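Glutaredoxin-2 (Vaccinia virus, PDB 2G2Q) acts as a thiol-disulfide transfer protein in the cytoplasmic pathway that forms disulfide bonds in virion membrane proteins, and is necessary for virion morphogenesis and virus replication. Local coordinates at residues Ser20-Glu25 against Glu105-Glu110. Residues are numbered along the deposited sequence; the frame is centred on the assembly and turned at random.
Sequences SDAVEE and EILKSE
Leu107 reaches across from helix 104-113 and sets one methyl, CD2, against helix 14-24, where it meets Val23 and, more loosely, Ala22. The closer meeting is with a branch of Val23, whose CG2 lies 3.7 Å from Leu107 CD2; the two side chains cross at about a right angle and touch through single methyls. Ala22 CB, 4.4 Å from the same CD2, adds a looser apolar neighbour. With chi1 at -178°, Leu107 CG stands anti to the backbone N, which carries the isobutyl group out from its helix toward the valine. In Val23, chi1 of -179° turns CG1 anti to the backbone N and leaves CG2, beside that N, to meet the leucine. The two segments together bury only 80 Å², and the nearest CA atoms, those of Val23 and Leu107, remain 8.2 Å apart. Within helix 104-113, Ser109 OG bonds back to Glu105 O at 2.9 Å, one turn earlier, so that this carbonyl accepts from Ser109 N as well. Both helices belong to the thioredoxin-like fold: Leu107 also packs on the loop residue Ile88, Ala22 touches Val102 just ahead of helix 104-113, and the Leu107-Val23 contact joins the two helices, with Val23 resting on Leu5 and Ile7 of strand 3-9 in the central sheet.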
loop_
_atom_site.group_PDB
_atom_site.type_symbol
_atom_site.label_atom_id
_atom_site.label_comp_id
_atom_site.label_asym_id
_atom_site.label_seq_id
_atom_site.Cartn_x
_atom_site.Cartn_y
_atom_site.Cartn_z
ATOM N N SER A 20 -0.450 2.508 -7.437
ATOM C CA SER A 20 0.085 1.636 -8.496
ATOM C C SER A 20 0.556 2.410 -9.711
ATOM O O SER A 20 1.610 2.098 -10.276
ATOM C CB SER A 20 -0.944 0.606 -8.943
ATOM O OG SER A 20 -1.256 -0.265 -7.869
ATOM N N ASP A 21 -0.233 3.401 -10.123
ATOM C CA ASP A 21 0.121 4.255 -11.249
ATOM C C ASP A 21 1.473 4.916 -11.069
ATOM O O ASP A 21 2.310 4.864 -11.969
ATOM C CB ASP A 21 -0.946 5.307 -11.488
ATOM C CG ASP A 21 -2.053 4.803 -12.370
ATOM O OD1 ASP A 21 -2.356 3.587 -12.318
ATOM O OD2 ASP A 21 -2.614 5.619 -13.136
ATOM N N ALA A 22 1.673 5.523 -9.899
ATOM C CA ALA A 22 2.924 6.177 -9.549
ATOM C C ALA A 22 4.050 5.155 -9.549
ATOM O O ALA A 22 5.137 5.407 -10.076
ATOM C CB ALA A 22 2.812 6.828 -8.185
ATOM N N VAL A 23 3.776 3.993 -8.969
ATOM C CA VAL A 23 4.781 2.943 -8.870
ATOM C C VAL A 23 5.157 2.369 -10.251
ATOM O O VAL A 23 6.276 1.881 -10.440
ATOM C CB VAL A 23 4.359 1.855 -7.868
ATOM C CG1 VAL A 23 5.412 0.784 -7.768
ATOM C CG2 VAL A 23 4.137 2.477 -6.488
ATOM N N GLU A 24 4.247 2.485 -11.221
ATOM C CA GLU A 24 4.519 2.044 -12.595
ATOM C C GLU A 24 5.635 2.835 -13.270
ATOM O O GLU A 24 6.325 2.320 -14.153
ATOM C CB GLU A 24 3.259 2.101 -13.462
ATOM C CG GLU A 24 2.306 0.923 -13.271
ATOM C CD GLU A 24 2.856 -0.390 -13.819
ATOM O OE1 GLU A 24 3.233 -0.427 -15.013
ATOM O OE2 GLU A 24 2.896 -1.388 -13.054
ATOM N N GLU A 25 5.816 4.085 -12.855
ATOM C CA GLU A 25 6.869 4.920 -13.424
ATOM C C GLU A 25 8.263 4.425 -13.023
ATOM O O GLU A 25 9.269 4.869 -13.559
ATOM C CB GLU A 25 6.632 6.380 -13.048
ATOM C CG GLU A 25 5.426 6.960 -13.789
ATOM C CD GLU A 25 4.885 8.247 -13.183
ATOM O OE1 GLU A 25 4.530 9.169 -13.956
ATOM O OE2 GLU A 25 4.809 8.334 -11.941
ATOM N N GLU A 105 8.608 11.452 -6.057
ATOM C CA GLU A 105 9.986 11.640 -5.631
ATOM C C GLU A 105 10.213 11.194 -4.179
ATOM O O GLU A 105 11.271 10.654 -3.855
ATOM C CB GLU A 105 10.437 13.089 -5.875
ATOM C CG GLU A 105 10.242 13.576 -7.339
ATOM C CD GLU A 105 11.155 12.875 -8.360
ATOM O OE1 GLU A 105 11.241 11.618 -8.366
ATOM O OE2 GLU A 105 11.786 13.590 -9.172
ATOM N N ILE A 106 9.215 11.393 -3.319
ATOM C CA ILE A 106 9.311 10.921 -1.935
ATOM C C ILE A 106 9.096 9.410 -1.878
ATOM O O ILE A 106 9.774 8.705 -1.122
ATOM C CB ILE A 106 8.335 11.664 -0.982
ATOM C CG1 ILE A 106 8.660 13.166 -0.948
ATOM C CG2 ILE A 106 8.393 11.081 0.432
ATOM C CD1 ILE A 106 7.585 14.022 -0.259
ATOM N N LEU A 107 8.169 8.919 -2.695
ATOM C CA LEU A 107 7.899 7.495 -2.758
ATOM C C LEU A 107 9.134 6.736 -3.265
ATOM O O LEU A 107 9.509 5.714 -2.695
ATOM C CB LEU A 107 6.660 7.200 -3.613
ATOM C CG LEU A 107 6.258 5.729 -3.697
ATOM C CD1 LEU A 107 5.943 5.118 -2.316
ATOM C CD2 LEU A 107 5.091 5.543 -4.632
ATOM N N LYS A 108 9.771 7.254 -4.318
ATOM C CA LYS A 108 10.997 6.659 -4.822
ATOM C C LYS A 108 12.056 6.540 -3.716
ATOM O O LYS A 108 12.605 5.449 -3.497
ATOM C CB LYS A 108 11.550 7.420 -6.031
ATOM C CG LYS A 108 12.676 6.647 -6.728
ATOM C CD LYS A 108 13.277 7.354 -7.957
ATOM C CE LYS A 108 14.224 6.380 -8.697
ATOM N NZ LYS A 108 14.708 6.858 -10.036
ATOM N N SER A 109 12.326 7.653 -3.027
ATOM C CA SER A 109 13.267 7.676 -1.901
ATOM C C SER A 109 12.936 6.614 -0.861
ATOM O O SER A 109 13.822 5.861 -0.452
ATOM C CB SER A 109 13.279 9.036 -1.192
ATOM O OG SER A 109 13.544 10.101 -2.077
ATOM N N GLU A 110 11.673 6.576 -0.424
ATOM C CA GLU A 110 11.250 5.672 0.639
ATOM C C GLU A 110 11.426 4.206 0.232
ATOM O O GLU A 110 11.815 3.359 1.055
ATOM C CB GLU A 110 9.801 5.954 1.052
ATOM C CG GLU A 110 9.594 7.374 1.632
ATOM C CD GLU A 110 8.120 7.717 1.894
ATOM O OE1 GLU A 110 7.824 8.306 2.958
ATOM O OE2 GLU A 110 7.252 7.400 1.045
#